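Local coordinates for protein carbonic anhydrase (PDB 6Y04) that probably catalyses the reversible hydration of carbon dioxide to hydrogencarbonate as a zinc-dependent beta-class carbonic anhydrase, at residues 63-68 against 91-96; 97-102 against 135-140. All coordinates share one frame; numbering follows the deposited sequence.

How the contacts relate
Both contacts meet at the zinc ion. Contact 1 is the core one: every touching residue is buried, and it sets the loop after strand 57-61 against strand 90-96. Contact 2 lies further out, is partly buried and joins two loops. They share elements: strand 90-96 of contact 1 runs straight into segment 97-102, and helix 140-152, which packs on contact 1, begins at P140 of contact 2. Contact 1 supplies H96 to the metal and is linked by one bridging water. Contact 2 supplies C99 and is held by an aromatic ring and a proline. Zinc-bound water 2 is common to both. They also touch directly: G64 O lies 3.3 Å from F137 CE2.

Contact 1 of 2, residues 63-68 against 91-96; sequences AGNGIW and IFIMGH. With ZN (zinc ion), chain C.
N65 carries most of this contact, laying its side-chain amide against the end of strand 90-96. Its ND2 comes to 3.5 Å from G95 CA, and its CG lies 3.8 Å from M94 O. With chi1 at 52°, CG sits between the backbone N and the carbonyl carbon, which turns the amide toward the strand.

The polar link is made by water. Water 1 donates to N65 OD1 (3.0 Å) and accepts from H96 N (2.9 Å). It thus joins the loop amide to the backbone of a zinc ligand. N65 OD1 also lies at the edge of the H96 ring, near its plane.

The apolar part is light: I67 CD1 meets I93 CD1 at 4.4 Å. The CG2 branch of I93 packs on the backbone carbonyl oxygen of N65.

H96 binds zinc through NE2 at 2.0 Å. C37, C99 and water 2 complete the site, as in open-site beta-class enzymes.

Helix 140-152 packs against N65, I67 and I93. Helix 74-85 also touches I67. Strand 90-96 lies inside the sheet, between the parallel strands 32-36 and 163-168.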
ATOM      1  N   ALA A  63      -5.521  -3.567   2.072  1.00 19.31           N
ATOM      2  CA  ALA A  63      -6.452  -4.685   2.076  1.00 20.88           C
ATOM      3  C   ALA A  63      -7.661  -4.356   1.207  1.00 21.98           C
ATOM      4  O   ALA A  63      -8.469  -3.507   1.565  1.00 22.93           O
ATOM      5  CB  ALA A  63      -6.860  -5.001   3.496  1.00 20.16           C
ATOM      6  N   GLY A  64      -7.761  -5.017   0.048  1.00 24.05           N
ATOM      7  CA  GLY A  64      -8.925  -4.893  -0.814  1.00 25.34           C
ATOM      8  C   GLY A  64      -8.829  -3.741  -1.815  1.00 26.77           C
ATOM      9  O   GLY A  64      -9.758  -3.529  -2.594  1.00 28.09           O
ATOM     10  N   ASN A  65      -7.709  -3.005  -1.788  1.00 27.60           N
ATOM     11  CA  ASN A  65      -7.380  -1.987  -2.783  1.00 28.73           C
ATOM     12  C   ASN A  65      -8.586  -1.098  -3.110  1.00 28.98           C
ATOM     13  O   ASN A  65      -8.865  -0.826  -4.281  1.00 27.79           O
ATOM     14  CB  ASN A  65      -6.810  -2.610  -4.065  1.00 28.99           C
ATOM     15  CG  ASN A  65      -7.688  -3.707  -4.631  1.00 28.88           C
ATOM     16  OD1 ASN A  65      -7.574  -4.865  -4.232  1.00 30.15           O
ATOM     17  ND2 ASN A  65      -8.577  -3.350  -5.545  1.00 27.19           N
ATOM     18  N   GLY A  66      -9.287  -0.639  -2.067  1.00 28.12           N
ATOM     19  CA  GLY A  66     -10.562   0.033  -2.252  1.00 28.31           C
ATOM     20  C   GLY A  66     -10.465   1.541  -2.043  1.00 29.31           C
ATOM     21  O   GLY A  66      -9.779   2.014  -1.135  1.00 28.98           O
ATOM     22  N   ILE A  67     -11.144   2.280  -2.924  1.00 28.81           N
ATOM     23  CA  ILE A  67     -11.460   3.679  -2.696  1.00 27.99           C
ATOM     24  C   ILE A  67     -12.979   3.785  -2.686  1.00 27.79           C
ATOM     25  O   ILE A  67     -13.623   3.614  -3.717  1.00 28.00           O
ATOM     26  CB  ILE A  67     -10.833   4.588  -3.777  1.00 27.25           C
ATOM     27  CG1 ILE A  67      -9.317   4.403  -3.886  1.00 26.24           C
ATOM     28  CG2 ILE A  67     -11.214   6.044  -3.563  1.00 26.46           C
ATOM     29  CD1 ILE A  67      -8.906   3.269  -4.805  1.00 25.58           C
ATOM     30  N   TRP A  68     -13.542   4.035  -1.504  1.00 28.85           N
ATOM     31  CA  TRP A  68     -14.979   4.190  -1.371  1.00 29.06           C
ATOM     32  C   TRP A  68     -15.325   5.657  -1.128  1.00 30.94           C
ATOM     33  O   TRP A  68     -16.490   6.041  -1.222  1.00 33.20           O
ATOM     34  CB  TRP A  68     -15.536   3.256  -0.284  1.00 28.08           C
ATOM     35  CG  TRP A  68     -14.764   3.243   1.004  1.00 27.99           C
ATOM     36  CD1 TRP A  68     -13.789   2.359   1.362  1.00 27.98           C
ATOM     37  CD2 TRP A  68     -14.906   4.147   2.120  1.00 28.14           C
ATOM     38  NE1 TRP A  68     -13.313   2.650   2.612  1.00 27.56           N
ATOM     39  CE2 TRP A  68     -13.979   3.739   3.107  1.00 28.08           C
ATOM     40  CE3 TRP A  68     -15.724   5.256   2.391  1.00 29.69           C
ATOM     41  CZ2 TRP A  68     -13.851   4.399   4.333  1.00 28.43           C
ATOM     42  CZ3 TRP A  68     -15.592   5.919   3.596  1.00 28.67           C
ATOM     43  CH2 TRP A  68     -14.665   5.490   4.553  1.00 29.26           C
ATOM     44  N   ILE A  91      -3.546   5.967 -13.798  1.00 15.84           N
ATOM     45  CA  ILE A  91      -3.757   5.179 -12.596  1.00 16.17           C
ATOM     46  C   ILE A  91      -4.391   3.846 -12.983  1.00 16.28           C
ATOM     47  O   ILE A  91      -5.403   3.813 -13.681  1.00 16.29           O
ATOM     48  CB  ILE A  91      -4.613   5.942 -11.561  1.00 16.61           C
ATOM     49  CG1 ILE A  91      -3.969   7.260 -11.122  1.00 16.04           C
ATOM     50  CG2 ILE A  91      -4.948   5.055 -10.367  1.00 16.08           C
ATOM     51  CD1 ILE A  91      -4.912   8.176 -10.359  1.00 16.09           C
ATOM     52  N   PHE A  92      -3.782   2.751 -12.515  1.00 16.25           N
ATOM     53  CA  PHE A  92      -4.356   1.424 -12.653  1.00 16.44           C
ATOM     54  C   PHE A  92      -4.779   0.911 -11.281  1.00 16.68           C
ATOM     55  O   PHE A  92      -3.950   0.789 -10.377  1.00 16.81           O
ATOM     56  CB  PHE A  92      -3.325   0.465 -13.249  1.00 16.64           C
ATOM     57  CG  PHE A  92      -2.883   0.822 -14.642  1.00 16.71           C
ATOM     58  CD1 PHE A  92      -1.968   1.845 -14.856  1.00 17.30           C
ATOM     59  CD2 PHE A  92      -3.389   0.142 -15.742  1.00 16.61           C
ATOM     60  CE1 PHE A  92      -1.566   2.186 -16.141  1.00 17.03           C
ATOM     61  CE2 PHE A  92      -2.986   0.482 -17.026  1.00 16.63           C
ATOM     62  CZ  PHE A  92      -2.076   1.498 -17.223  1.00 16.69           C
ATOM     63  N   ILE A  93      -6.077   0.616 -11.139  1.00 16.54           N
ATOM     64  CA  ILE A  93      -6.576  -0.037  -9.938  1.00 16.37           C
ATOM     65  C   ILE A  93      -6.786  -1.522 -10.222  1.00 15.73           C
ATOM     66  O   ILE A  93      -7.577  -1.898 -11.088  1.00 15.02           O
ATOM     67  CB  ILE A  93      -7.843   0.675  -9.420  1.00 17.30           C
ATOM     68  CG1 ILE A  93      -7.513   2.117  -9.022  1.00 17.67           C
ATOM     69  CG2 ILE A  93      -8.472  -0.095  -8.266  1.00 16.70           C
ATOM     70  CD1 ILE A  93      -8.670   3.058  -9.176  1.00 18.30           C
ATOM     71  N   MET A  94      -6.058  -2.361  -9.475  1.00 15.85           N
ATOM     72  CA  MET A  94      -5.978  -3.782  -9.776  1.00 15.77           C
ATOM     73  C   MET A  94      -6.400  -4.615  -8.565  1.00 16.51           C
ATOM     74  O   MET A  94      -5.633  -4.783  -7.613  1.00 16.20           O
ATOM     75  CB  MET A  94      -4.562  -4.163 -10.212  1.00 14.64           C
ATOM     76  CG  MET A  94      -4.418  -5.634 -10.509  1.00 14.66           C
ATOM     77  SD  MET A  94      -2.923  -6.013 -11.416  1.00 14.46           S
ATOM     78  CE  MET A  94      -1.693  -5.687 -10.156  1.00 14.12           C
ATOM     79  N   GLY A  95      -7.632  -5.139  -8.638  1.00 17.42           N
ATOM     80  CA  GLY A  95      -8.159  -6.057  -7.645  1.00 19.41           C
ATOM     81  C   GLY A  95      -7.807  -7.498  -7.991  1.00 21.84           C
ATOM     82  O   GLY A  95      -7.148  -7.758  -8.994  1.00 22.69           O
ATOM     83  N   HIS A  96      -8.247  -8.439  -7.152  1.00 24.81           N
ATOM     84  CA  HIS A  96      -7.919  -9.833  -7.389  1.00 27.53           C
ATOM     85  C   HIS A  96      -9.048 -10.737  -6.914  1.00 30.04           C
ATOM     86  O   HIS A  96      -9.773 -10.398  -5.981  1.00 30.97           O
ATOM     87  CB  HIS A  96      -6.575 -10.192  -6.743  1.00 28.31           C
ATOM     88  CG  HIS A  96      -6.612 -10.225  -5.249  1.00 28.83           C
ATOM     89  ND1 HIS A  96      -6.597 -11.411  -4.545  1.00 29.14           N
ATOM     90  CD2 HIS A  96      -6.676  -9.237  -4.326  1.00 29.59           C
ATOM     91  CE1 HIS A  96      -6.638 -11.156  -3.256  1.00 29.76           C
ATOM     92  NE2 HIS A  96      -6.694  -9.832  -3.091  1.00 30.22           N
TER
HETATM   93 ZN    ZN C 301      -7.169  -8.945  -1.311  0.70 29.82          ZN
HETATM   94  O   HOH W   1      -9.356  -7.145  -4.839  1.00 15.16           O
HETATM   95  O   HOH W   2      -6.951 -10.025   0.355  0.70 29.44           O

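Contact 2 of 2, residues 97-102 against 135-140; sequences ECCGMT and DDFKDP. With ZN (zinc ion), chain C.
The zinc-bound sulfur of C99 meets the F137 ring obliquely. C99 SG is 4.6 Å from the centroid of the F137 ring and 48° off the ring normal, a sulfur-aromatic contact. The same SG binds the zinc ion at 2.3 Å. Its chi1 of -173° sets SG anti to the backbone N, where it meets both the metal and F137 CZ.

M101 covers one face of the same ring. Its CB sits 3.6 Å from the F137 centroid and only 7° off the normal, a CH-pi contact over the centre. T102 approaches obliquely, with OG1 3.5 Å from F137 CE1. T102 CG2 lies close against K138 O, at 3.1 Å.

P140 adds a second apolar patch, with its CG 4.3 Å from C99 CB. Its CD packs near the hydroxyl oxygen of T102.

The segment 97-102 is also braced from within. Residues C99 to T102 form a type I beta turn. T102 OG1 donates to C99 O at 3.0 Å, from above the carbonyl plane. G100 N donates to the oxygen of water 2 at 2.9 Å, and that water is bound to the zinc ion.

D139 is the N-cap of helix 140-152. Its OD2 accepts from D142 N, and its OD1 bonds weakly to I141 N. Segment 135-140 connects helix 120-134 to that helix. Segment 97-102 leads from strand 90-96 toward helix 106-115, and M101 also packs on V81 of the second subunit.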
ATOM      1  N   GLU A  97      -9.158 -11.893  -7.581  1.00 35.34           N
ATOM      2  CA  GLU A  97     -10.091 -12.955  -7.237  1.00 38.70           C
ATOM      3  C   GLU A  97      -9.654 -13.563  -5.908  1.00 40.85           C
ATOM      4  O   GLU A  97      -8.465 -13.567  -5.597  1.00 38.94           O
ATOM      5  CB  GLU A  97     -10.109 -14.010  -8.349  1.00 39.26           C
ATOM      6  CG  GLU A  97      -9.928 -13.416  -9.742  1.00 41.92           C
ATOM      7  CD  GLU A  97     -10.222 -14.310 -10.937  1.00 44.17           C
ATOM      8  OE1 GLU A  97     -11.084 -15.206 -10.805  1.00 46.01           O
ATOM      9  OE2 GLU A  97      -9.594 -14.096 -12.004  1.00 42.99           O
ATOM     10  N   CYS A  98     -10.622 -14.058  -5.127  1.00 45.72           N
ATOM     11  CA  CYS A  98     -10.373 -14.700  -3.841  1.00 47.90           C
ATOM     12  C   CYS A  98      -9.801 -13.683  -2.850  1.00 47.18           C
ATOM     13  O   CYS A  98      -8.922 -14.023  -2.062  1.00 46.55           O
ATOM     14  CB  CYS A  98      -9.413 -15.886  -3.963  1.00 52.21           C
ATOM     15  SG  CYS A  98      -9.857 -17.127  -5.215  1.00 60.56           S
ATOM     16  N   CYS A  99     -10.301 -12.435  -2.891  1.00 43.88           N
ATOM     17  CA  CYS A  99      -9.797 -11.382  -2.023  1.00 42.43           C
ATOM     18  C   CYS A  99     -10.341 -11.648  -0.621  1.00 44.56           C
ATOM     19  O   CYS A  99     -11.481 -12.096  -0.486  1.00 42.47           O
ATOM     20  CB  CYS A  99     -10.236  -9.997  -2.499  1.00 39.41           C
ATOM     21  SG  CYS A  99      -9.471  -8.630  -1.581  1.00 34.80           S
ATOM     22  N   GLY A 100      -9.518 -11.400   0.411  1.00 47.36           N
ATOM     23  CA  GLY A 100      -9.845 -11.780   1.781  1.00 50.91           C
ATOM     24  C   GLY A 100     -10.879 -10.853   2.424  1.00 55.04           C
ATOM     25  O   GLY A 100     -11.327 -11.075   3.553  1.00 54.23           O
ATOM     26  N   MET A 101     -11.259  -9.824   1.662  1.00 56.90           N
ATOM     27  CA  MET A 101     -12.044  -8.702   2.135  1.00 56.88           C
ATOM     28  C   MET A 101     -13.517  -8.949   1.835  1.00 57.18           C
ATOM     29  O   MET A 101     -14.388  -8.313   2.434  1.00 58.60           O
ATOM     30  CB  MET A 101     -11.582  -7.419   1.439  1.00 56.27           C
ATOM     31  CG  MET A 101     -10.357  -6.824   2.084  1.00 56.72           C
ATOM     32  SD  MET A 101     -10.747  -6.149   3.722  1.00 61.12           S
ATOM     33  CE  MET A 101     -11.325  -4.508   3.288  1.00 54.34           C
ATOM     34  N   THR A 102     -13.764  -9.874   0.897  1.00 57.29           N
ATOM     35  CA  THR A 102     -15.099 -10.328   0.534  1.00 59.65           C
ATOM     36  C   THR A 102     -15.784 -10.939   1.757  1.00 59.80           C
ATOM     37  O   THR A 102     -16.861 -10.489   2.147  1.00 56.47           O
ATOM     38  CB  THR A 102     -15.047 -11.325  -0.634  1.00 57.85           C
ATOM     39  OG1 THR A 102     -14.028 -10.943  -1.559  1.00 57.15           O
ATOM     40  CG2 THR A 102     -16.365 -11.453  -1.364  1.00 57.87           C
ATOM     41  N   ASP A 135     -17.541  -4.219   5.050  1.00 35.04           N
ATOM     42  CA  ASP A 135     -18.891  -4.668   4.752  1.00 36.48           C
ATOM     43  C   ASP A 135     -19.302  -4.233   3.348  1.00 36.91           C
ATOM     44  O   ASP A 135     -20.022  -4.955   2.662  1.00 35.19           O
ATOM     45  CB  ASP A 135     -19.878  -4.218   5.829  1.00 36.26           C
ATOM     46  CG  ASP A 135     -19.652  -4.901   7.163  1.00 36.73           C
ATOM     47  OD1 ASP A 135     -19.249  -6.081   7.154  1.00 37.63           O
ATOM     48  OD2 ASP A 135     -19.880  -4.245   8.198  1.00 35.14           O
ATOM     49  N   ASP A 136     -18.829  -3.051   2.931  1.00 38.85           N
ATOM     50  CA  ASP A 136     -19.163  -2.513   1.623  1.00 42.11           C
ATOM     51  C   ASP A 136     -18.419  -3.276   0.527  1.00 41.97           C
ATOM     52  O   ASP A 136     -18.827  -3.228  -0.632  1.00 42.90           O
ATOM     53  CB  ASP A 136     -19.005  -0.989   1.578  1.00 42.76           C
ATOM     54  CG  ASP A 136     -19.939  -0.259   2.536  1.00 44.95           C
ATOM     55  OD1 ASP A 136     -20.890  -0.902   3.030  1.00 43.37           O
ATOM     56  OD2 ASP A 136     -19.708   0.949   2.787  1.00 45.27           O
ATOM     57  N   PHE A 137     -17.345  -3.983   0.904  1.00 43.73           N
ATOM     58  CA  PHE A 137     -16.613  -4.846  -0.016  1.00 48.56           C
ATOM     59  C   PHE A 137     -17.433  -6.105  -0.321  1.00 51.74           C
ATOM     60  O   PHE A 137     -17.352  -7.104   0.396  1.00 49.09           O
ATOM     61  CB  PHE A 137     -15.211  -5.162   0.519  1.00 46.90           C
ATOM     62  CG  PHE A 137     -14.255  -5.711  -0.512  1.00 48.69           C
ATOM     63  CD1 PHE A 137     -14.428  -6.982  -1.052  1.00 48.59           C
ATOM     64  CD2 PHE A 137     -13.164  -4.965  -0.938  1.00 50.50           C
ATOM     65  CE1 PHE A 137     -13.550  -7.484  -2.003  1.00 50.29           C
ATOM     66  CE2 PHE A 137     -12.280  -5.470  -1.884  1.00 50.75           C
ATOM     67  CZ  PHE A 137     -12.475  -6.728  -2.414  1.00 52.02           C
ATOM     68  N   LYS A 138     -18.209  -6.040  -1.409  1.00 55.48           N
ATOM     69  CA  LYS A 138     -19.148  -7.086  -1.777  1.00 59.12           C
ATOM     70  C   LYS A 138     -18.433  -8.155  -2.598  1.00 58.78           C
ATOM     71  O   LYS A 138     -18.488  -9.335  -2.265  1.00 61.28           O
ATOM     72  CB  LYS A 138     -20.311  -6.494  -2.587  1.00 63.79           C
ATOM     73  CG  LYS A 138     -21.146  -5.430  -1.882  1.00 66.31           C
ATOM     74  CD  LYS A 138     -21.891  -5.957  -0.671  1.00 68.71           C
ATOM     75  CE  LYS A 138     -23.048  -6.861  -1.051  1.00 72.56           C
ATOM     76  NZ  LYS A 138     -23.279  -7.921  -0.042  1.00 70.29           N
ATOM     77  N   ASP A 139     -17.768  -7.715  -3.672  1.00 55.26           N
ATOM     78  CA  ASP A 139     -17.212  -8.583  -4.699  1.00 53.23           C
ATOM     79  C   ASP A 139     -15.998  -7.879  -5.310  1.00 53.54           C
ATOM     80  O   ASP A 139     -16.018  -6.656  -5.467  1.00 55.70           O
ATOM     81  CB  ASP A 139     -18.310  -9.013  -5.686  1.00 48.97           C
ATOM     82  CG  ASP A 139     -17.876  -9.152  -7.139  1.00 48.60           C
ATOM     83  OD1 ASP A 139     -16.933  -9.920  -7.410  1.00 49.36           O
ATOM     84  OD2 ASP A 139     -18.498  -8.495  -7.995  1.00 49.70           O
ATOM     85  N   PRO A 140     -14.896  -8.604  -5.633  1.00 50.47           N
ATOM     86  CA  PRO A 140     -13.704  -7.988  -6.224  1.00 44.75           C
ATOM     87  C   PRO A 140     -13.945  -7.133  -7.470  1.00 38.80           C
ATOM     88  O   PRO A 140     -13.390  -6.038  -7.570  1.00 36.28           O
ATOM     89  CB  PRO A 140     -12.794  -9.186  -6.542  1.00 46.82           C
ATOM     90  CG  PRO A 140     -13.211 -10.244  -5.541  1.00 46.45           C
ATOM     91  CD  PRO A 140     -14.707 -10.045  -5.392  1.00 49.42           C
TER
HETATM   92 ZN    ZN C 301      -7.169  -8.945  -1.311  0.70 29.82          ZN
HETATM   93  O   HOH W   2      -6.951 -10.025   0.355  0.70 29.44           O